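Long-range contacts in cellobiose 2-epimerase (Caldibacillus thermoamylovorans, PDB 5ZHB), which probably catalyses the reversible epimerisation at C2 of the reducing-end sugar of cellobiose, giving glucosyl-mannose: residues Ile50-Arg54 with Tyr112-Gly117; Tyr141-Glu145 with Tyr193-Tyr197. All coordinates share one frame; numbering follows the deposited sequence.

Interaction 1: Ile50-Arg54 with Tyr112-Gly117; sequences IATCR and YAQAFG
Arg54 sets its guanidinium edge-on above the ring of Phe116, the two planes standing 81° apart. NE is the nitrogen over the ring face, displaced toward the rim and 3.6 Å from Phe116 CZ, while CZ of Arg54 lies 4.5 Å from the ring centroid in a cation-pi contact. An extended chain from CG to NE carries the group along the ring, and Ile50 CG2 lies over one guanidinium face, displaced toward its NE rim. Arg54 NH2 comes within 3.1 Å of Tyr112 OH, but the angle is too poor for a hydrogen bond. The phenol and guanidinium planes are also nearly perpendicular. This packing joins two neighbouring inner helices of the (alpha/alpha)6 barrel of the epimerase family, which run nearly parallel at 18° with segment axes 8.9 Å apart. Ile50 spreads its branches over three residues of 112-117: CD1 reaches Tyr112 CD2 at 3.5 Å, CG1 packs on Ala113, and CG2, set opposite the backbone N, meets Phe116 obliquely. One turn further toward both C-terminal ends, Cys53 SG approaches Gly117 N at 3.5 Å, a nitrogen already bonded to Ala113 O. His188 meets the rings of Tyr112 and Phe116, and Tyr375 makes an edge-to-face pair with Phe116.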
ATOM      1  N   ILE A  50      -4.080  -3.485   9.665  1.00 17.75           N
ATOM      2  CA  ILE A  50      -3.567  -3.279   8.316  1.00 19.48           C
ATOM      3  C   ILE A  50      -2.528  -4.343   7.941  1.00 19.18           C
ATOM      4  O   ILE A  50      -2.574  -4.860   6.820  1.00 19.05           O
ATOM      5  CB  ILE A  50      -3.072  -1.838   8.102  1.00 19.73           C
ATOM      6  CG1 ILE A  50      -4.276  -0.885   8.153  1.00 20.89           C
ATOM      7  CG2 ILE A  50      -2.346  -1.738   6.749  1.00 20.24           C
ATOM      8  CD1 ILE A  50      -3.940   0.587   8.103  1.00 23.15           C
ATOM      9  N   ALA A  51      -1.578  -4.637   8.829  1.00 17.32           N
ATOM     10  CA  ALA A  51      -0.607  -5.693   8.549  1.00 18.79           C
ATOM     11  C   ALA A  51      -1.330  -6.985   8.149  1.00 17.02           C
ATOM     12  O   ALA A  51      -0.912  -7.676   7.215  1.00 17.77           O
ATOM     13  CB  ALA A  51       0.327  -5.881   9.721  1.00 18.72           C
ATOM     14  N   THR A  52      -2.427  -7.316   8.837  1.00 19.57           N
ATOM     15  CA  THR A  52      -3.126  -8.575   8.580  1.00 20.60           C
ATOM     16  C   THR A  52      -3.786  -8.545   7.197  1.00 20.95           C
ATOM     17  O   THR A  52      -3.752  -9.542   6.467  1.00 21.64           O
ATOM     18  CB  THR A  52      -4.150  -8.871   9.693  1.00 22.46           C
ATOM     19  OG1 THR A  52      -3.531  -8.988  10.971  1.00 22.29           O
ATOM     20  CG2 THR A  52      -4.883 -10.170   9.447  1.00 25.66           C
ATOM     21  N   CYS A  53      -4.447  -7.429   6.860  1.00 19.46           N
ATOM     22  CA  CYS A  53      -4.942  -7.227   5.513  1.00 20.03           C
ATOM     23  C   CYS A  53      -3.827  -7.416   4.486  1.00 19.67           C
ATOM     24  O   CYS A  53      -4.037  -8.052   3.460  1.00 20.52           O
ATOM     25  CB  CYS A  53      -5.518  -5.836   5.302  1.00 18.40           C
ATOM     26  SG  CYS A  53      -6.945  -5.472   6.349  1.00 22.72           S
ATOM     27  N   ARG A  54      -2.657  -6.821   4.739  1.00 18.36           N
ATOM     28  CA  ARG A  54      -1.615  -6.839   3.730  1.00 19.79           C
ATOM     29  C   ARG A  54      -1.092  -8.261   3.535  1.00 21.30           C
ATOM     30  O   ARG A  54      -0.806  -8.662   2.405  1.00 21.37           O
ATOM     31  CB  ARG A  54      -0.512  -5.844   4.102  1.00 19.91           C
ATOM     32  CG  ARG A  54      -0.977  -4.414   3.836  1.00 19.59           C
ATOM     33  CD  ARG A  54       0.069  -3.475   4.406  1.00 23.65           C
ATOM     34  NE  ARG A  54      -0.312  -2.109   4.028  1.00 25.83           N
ATOM     35  CZ  ARG A  54       0.464  -1.081   4.317  1.00 32.08           C
ATOM     36  NH1 ARG A  54       1.569  -1.253   5.036  1.00 33.75           N
ATOM     37  NH2 ARG A  54       0.142   0.110   3.860  1.00 28.39           N
ATOM     38  N   TYR A 112      -8.528   4.312   6.600  1.00 22.24           N
ATOM     39  CA  TYR A 112      -7.372   3.729   5.927  1.00 20.51           C
ATOM     40  C   TYR A 112      -7.357   2.227   6.145  1.00 20.58           C
ATOM     41  O   TYR A 112      -7.118   1.459   5.214  1.00 19.39           O
ATOM     42  CB  TYR A 112      -6.111   4.381   6.489  1.00 20.89           C
ATOM     43  CG  TYR A 112      -4.758   3.913   5.980  1.00 23.58           C
ATOM     44  CD1 TYR A 112      -4.515   3.699   4.626  1.00 26.99           C
ATOM     45  CD2 TYR A 112      -3.691   3.807   6.852  1.00 26.05           C
ATOM     46  CE1 TYR A 112      -3.261   3.327   4.184  1.00 29.07           C
ATOM     47  CE2 TYR A 112      -2.432   3.436   6.423  1.00 27.93           C
ATOM     48  CZ  TYR A 112      -2.221   3.190   5.081  1.00 29.09           C
ATOM     49  OH  TYR A 112      -0.966   2.837   4.668  1.00 32.20           O
ATOM     50  N   ALA A 113      -7.632   1.808   7.384  1.00 21.02           N
ATOM     51  CA  ALA A 113      -7.654   0.389   7.673  1.00 19.41           C
ATOM     52  C   ALA A 113      -8.833  -0.293   6.971  1.00 19.00           C
ATOM     53  O   ALA A 113      -8.671  -1.409   6.479  1.00 20.49           O
ATOM     54  CB  ALA A 113      -7.621   0.187   9.184  1.00 22.70           C
ATOM     55  N   GLN A 114     -10.003   0.355   6.922  1.00 20.84           N
ATOM     56  CA  GLN A 114     -11.179  -0.239   6.298  1.00 22.50           C
ATOM     57  C   GLN A 114     -10.914  -0.436   4.803  1.00 20.53           C
ATOM     58  O   GLN A 114     -11.270  -1.463   4.238  1.00 19.92           O
ATOM     59  CB  GLN A 114     -12.466   0.555   6.530  1.00 22.70           C
ATOM     60  CG  GLN A 114     -12.702   1.012   7.967  1.00 22.25           C
ATOM     61  CD  GLN A 114     -12.422  -0.040   9.024  1.00 21.57           C
ATOM     62  OE1 GLN A 114     -12.912  -1.169   8.951  1.00 22.28           O
ATOM     63  NE2 GLN A 114     -11.624   0.312  10.012  1.00 21.05           N
ATOM     64  N   ALA A 115     -10.246   0.539   4.186  1.00 19.95           N
ATOM     65  CA  ALA A 115      -9.845   0.429   2.778  1.00 20.57           C
ATOM     66  C   ALA A 115      -8.973  -0.802   2.529  1.00 19.43           C
ATOM     67  O   ALA A 115      -9.259  -1.607   1.626  1.00 19.55           O
ATOM     68  CB  ALA A 115      -9.152   1.708   2.325  1.00 20.99           C
ATOM     69  N   PHE A 116      -7.904  -0.946   3.321  1.00 19.13           N
ATOM     70  CA  PHE A 116      -7.045  -2.114   3.221  1.00 18.78           C
ATOM     71  C   PHE A 116      -7.852  -3.410   3.376  1.00 20.00           C
ATOM     72  O   PHE A 116      -7.534  -4.379   2.723  1.00 19.79           O
ATOM     73  CB  PHE A 116      -5.830  -2.010   4.153  1.00 19.77           C
ATOM     74  CG  PHE A 116      -4.637  -1.502   3.339  1.00 19.63           C
ATOM     75  CD1 PHE A 116      -4.040  -2.321   2.401  1.00 23.69           C
ATOM     76  CD2 PHE A 116      -4.200  -0.191   3.438  1.00 22.95           C
ATOM     77  CE1 PHE A 116      -3.021  -1.857   1.572  1.00 24.75           C
ATOM     78  CE2 PHE A 116      -3.178   0.283   2.607  1.00 24.19           C
ATOM     79  CZ  PHE A 116      -2.594  -0.547   1.684  1.00 23.68           C
ATOM     80  N   GLY A 117      -8.893  -3.424   4.208  1.00 21.69           N
ATOM     81  CA  GLY A 117      -9.764  -4.592   4.343  1.00 20.57           C
ATOM     82  C   GLY A 117     -10.461  -4.950   3.039  1.00 20.90           C
ATOM     83  O   GLY A 117     -10.404  -6.100   2.582  1.00 20.91           O
TER

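Interaction 2: Tyr141-Glu145 with Tyr193-Tyr197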
ATOM      1  N   TYR A 141     -16.999  -1.329   2.561  1.00 28.21           N
ATOM      2  CA  TYR A 141     -17.321  -0.322   1.549  1.00 29.79           C
ATOM      3  C   TYR A 141     -18.464   0.566   2.053  1.00 29.78           C
ATOM      4  O   TYR A 141     -18.402   1.791   1.991  1.00 29.45           O
ATOM      5  CB  TYR A 141     -17.623  -1.042   0.224  1.00 31.14           C
ATOM      6  CG  TYR A 141     -18.276  -0.197  -0.864  1.00 31.32           C
ATOM      7  CD1 TYR A 141     -17.617   0.900  -1.415  1.00 31.13           C
ATOM      8  CD2 TYR A 141     -19.567  -0.469  -1.322  1.00 35.62           C
ATOM      9  CE1 TYR A 141     -18.220   1.699  -2.372  1.00 33.56           C
ATOM     10  CE2 TYR A 141     -20.177   0.315  -2.295  1.00 34.50           C
ATOM     11  CZ  TYR A 141     -19.491   1.388  -2.836  1.00 35.95           C
ATOM     12  OH  TYR A 141     -20.072   2.191  -3.773  1.00 33.10           O
ATOM     13  N   LYS A 142     -19.495  -0.062   2.619  1.00 32.27           N
ATOM     14  CA  LYS A 142     -20.671   0.660   3.083  1.00 33.14           C
ATOM     15  C   LYS A 142     -20.285   1.634   4.200  1.00 30.54           C
ATOM     16  O   LYS A 142     -20.710   2.791   4.222  1.00 28.82           O
ATOM     17  CB  LYS A 142     -21.701  -0.426   3.418  1.00 39.00           C
ATOM     18  CG  LYS A 142     -23.167  -0.009   3.320  1.00 51.02           C
ATOM     19  CD  LYS A 142     -23.836   0.384   4.630  1.00 58.05           C
ATOM     20  CE  LYS A 142     -24.941   1.396   4.450  1.00 64.28           C
ATOM     21  NZ  LYS A 142     -25.855   1.095   3.338  1.00 71.59           N
ATOM     22  N   LEU A 143     -19.441   1.166   5.131  1.00 28.69           N
ATOM     23  CA  LEU A 143     -18.968   2.014   6.204  1.00 28.68           C
ATOM     24  C   LEU A 143     -18.234   3.224   5.642  1.00 25.22           C
ATOM     25  O   LEU A 143     -18.447   4.332   6.095  1.00 25.89           O
ATOM     26  CB  LEU A 143     -18.085   1.193   7.150  1.00 30.61           C
ATOM     27  CG  LEU A 143     -18.841   0.203   8.040  1.00 32.53           C
ATOM     28  CD1 LEU A 143     -17.918  -0.754   8.752  1.00 33.60           C
ATOM     29  CD2 LEU A 143     -19.678   0.987   9.042  1.00 34.52           C
ATOM     30  N   ILE A 144     -17.335   2.986   4.678  1.00 25.36           N
ATOM     31  CA  ILE A 144     -16.465   4.036   4.180  1.00 26.43           C
ATOM     32  C   ILE A 144     -17.331   5.073   3.472  1.00 25.77           C
ATOM     33  O   ILE A 144     -17.053   6.255   3.559  1.00 23.35           O
ATOM     34  CB  ILE A 144     -15.361   3.480   3.248  1.00 25.65           C
ATOM     35  CG1 ILE A 144     -14.407   2.482   3.986  1.00 26.22           C
ATOM     36  CG2 ILE A 144     -14.572   4.632   2.627  1.00 25.17           C
ATOM     37  CD1 ILE A 144     -13.680   1.514   3.061  1.00 27.70           C
ATOM     38  N   GLU A 145     -18.356   4.596   2.762  1.00 29.10           N
ATOM     39  CA  GLU A 145     -19.211   5.464   1.957  1.00 28.96           C
ATOM     40  C   GLU A 145     -20.181   6.273   2.815  1.00 29.29           C
ATOM     41  O   GLU A 145     -20.670   7.306   2.359  1.00 29.21           O
ATOM     42  CB  GLU A 145     -20.001   4.644   0.931  1.00 28.31           C
ATOM     43  CG  GLU A 145     -19.171   4.175  -0.264  1.00 29.08           C
ATOM     44  CD  GLU A 145     -18.467   5.317  -0.963  1.00 33.07           C
ATOM     45  OE1 GLU A 145     -19.227   6.140  -1.496  1.00 31.70           O
ATOM     46  OE2 GLU A 145     -17.214   5.451  -0.959  1.00 29.50           O
ATOM     47  N   TYR A 193     -10.985   0.252  -3.917  1.00 22.87           N
ATOM     48  CA  TYR A 193     -12.187   0.300  -4.736  1.00 24.76           C
ATOM     49  C   TYR A 193     -11.917  -0.204  -6.146  1.00 25.72           C
ATOM     50  O   TYR A 193     -12.808  -0.806  -6.732  1.00 27.81           O
ATOM     51  CB  TYR A 193     -12.742   1.719  -4.820  1.00 23.32           C
ATOM     52  CG  TYR A 193     -13.509   2.198  -3.593  1.00 24.12           C
ATOM     53  CD1 TYR A 193     -13.503   1.483  -2.398  1.00 24.80           C
ATOM     54  CD2 TYR A 193     -14.244   3.375  -3.649  1.00 22.85           C
ATOM     55  CE1 TYR A 193     -14.219   1.924  -1.304  1.00 23.85           C
ATOM     56  CE2 TYR A 193     -14.972   3.823  -2.560  1.00 23.61           C
ATOM     57  CZ  TYR A 193     -14.976   3.084  -1.388  1.00 23.84           C
ATOM     58  OH  TYR A 193     -15.672   3.561  -0.302  1.00 23.13           O
ATOM     59  N   THR A 194     -10.719   0.066  -6.693  1.00 25.13           N
ATOM     60  CA  THR A 194     -10.311  -0.545  -7.958  1.00 22.98           C
ATOM     61  C   THR A 194     -10.464  -2.064  -7.907  1.00 25.18           C
ATOM     62  O   THR A 194     -11.017  -2.675  -8.837  1.00 25.68           O
ATOM     63  CB  THR A 194      -8.877  -0.165  -8.302  1.00 22.09           C
ATOM     64  OG1 THR A 194      -8.928   1.252  -8.391  1.00 22.42           O
ATOM     65  CG2 THR A 194      -8.403  -0.724  -9.632  1.00 22.86           C
ATOM     66  N   ASN A 195      -9.997  -2.674  -6.813  1.00 23.83           N
ATOM     67  CA  ASN A 195     -10.007  -4.127  -6.672  1.00 21.22           C
ATOM     68  C   ASN A 195     -11.433  -4.645  -6.479  1.00 22.91           C
ATOM     69  O   ASN A 195     -11.773  -5.754  -6.953  1.00 24.97           O
ATOM     70  CB  ASN A 195      -9.023  -4.568  -5.587  1.00 23.91           C
ATOM     71  CG  ASN A 195      -8.279  -5.828  -5.943  1.00 23.38           C
ATOM     72  OD1 ASN A 195      -7.793  -5.980  -7.078  1.00 24.75           O
ATOM     73  ND2 ASN A 195      -8.175  -6.758  -4.997  1.00 25.54           N
ATOM     74  N   LEU A 196     -12.260  -3.845  -5.800  1.00 22.94           N
ATOM     75  CA  LEU A 196     -13.648  -4.212  -5.550  1.00 27.98           C
ATOM     76  C   LEU A 196     -14.383  -4.256  -6.891  1.00 30.01           C
ATOM     77  O   LEU A 196     -15.137  -5.193  -7.165  1.00 27.58           O
ATOM     78  CB  LEU A 196     -14.293  -3.250  -4.554  1.00 27.52           C
ATOM     79  CG  LEU A 196     -15.760  -3.523  -4.181  1.00 27.23           C
ATOM     80  CD1 LEU A 196     -16.008  -4.932  -3.652  1.00 25.89           C
ATOM     81  CD2 LEU A 196     -16.249  -2.516  -3.170  1.00 27.11           C
ATOM     82  N   TYR A 197     -14.116  -3.263  -7.750  1.00 31.27           N
ATOM     83  CA  TYR A 197     -14.811  -3.160  -9.027  1.00 28.12           C
ATOM     84  C   TYR A 197     -14.418  -4.322  -9.942  1.00 33.60           C
ATOM     85  O   TYR A 197     -15.234  -4.776 -10.742  1.00 37.85           O
ATOM     86  CB  TYR A 197     -14.541  -1.787  -9.643  1.00 30.25           C
ATOM     87  CG  TYR A 197     -15.417  -1.536 -10.858  1.00 29.93           C
ATOM     88  CD1 TYR A 197     -16.713  -1.055 -10.719  1.00 31.90           C
ATOM     89  CD2 TYR A 197     -14.981  -1.898 -12.129  1.00 35.20           C
ATOM     90  CE1 TYR A 197     -17.531  -0.878 -11.824  1.00 36.75           C
ATOM     91  CE2 TYR A 197     -15.772  -1.688 -13.246  1.00 37.00           C
ATOM     92  CZ  TYR A 197     -17.052  -1.190 -13.087  1.00 40.27           C
ATOM     93  OH  TYR A 197     -17.820  -1.019 -14.192  1.00 41.90           O
TER
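Tyr193 OH donates a short hydrogen bond of 2.5 Å to Glu145 OE2, using the anti lone pair of that oxygen, the one turned away from OE1. The carboxylate oxygen lies near the plane of the phenol ring, at its edge, although the two planes are inclined by 59°. A bend at chi2 (-54°) folds the Glu145 chain back toward the phenol. Tyr141 meets the same phenol as a T-shaped pair: its edge is directed at the face of Tyr193, with CD1 3.4 Å from Tyr193 CZ and centroids 5.1 Å apart. Ile144 CG2 adds an apolar neighbour, 3.3 Å from Tyr193 OH. The contact thus ties an outer helix of the (alpha/alpha)6 barrel, 131-145, near its C-terminal end, to the inner helix 183-199. Because the segment axes are 13.1 Å apart, long side chains must span the gap. Leu196 CD2 contributes to the bridge, lying 3.8 Å from Tyr141 CG in an off-centre CH-pi contact with the Tyr141 ring. In the next shell, Tyr156 OH is a second hydrogen-bond partner of Glu145 OE2, which helps fix the carboxylate. Leu205 of helix 203-220 packs against Tyr141, Tyr193 and Leu196 alike.

Overall arrangement
The two contacts illustrate how an (alpha/alpha)6 barrel is held together within its inner ring and between its inner and outer rings: interaction 1 joins inner helix to inner helix, and interaction 2 joins outer to inner. Their centres are about 12 Å apart, and they meet directly where Ile144 of interaction 2 packs on interaction 1, its CG1 lying 3.7 Å from Gln114 CB. Helix 183-199 connects them further, carrying Tyr193 of interaction 2 and His188 beside interaction 1. Interaction 1 is the more central, about 9 Å from the chain centre against about 15 Å for interaction 2. Its Arg54, Tyr112 and Phe116 cluster probably borders the central sugar-binding cleft, as in related epimerases.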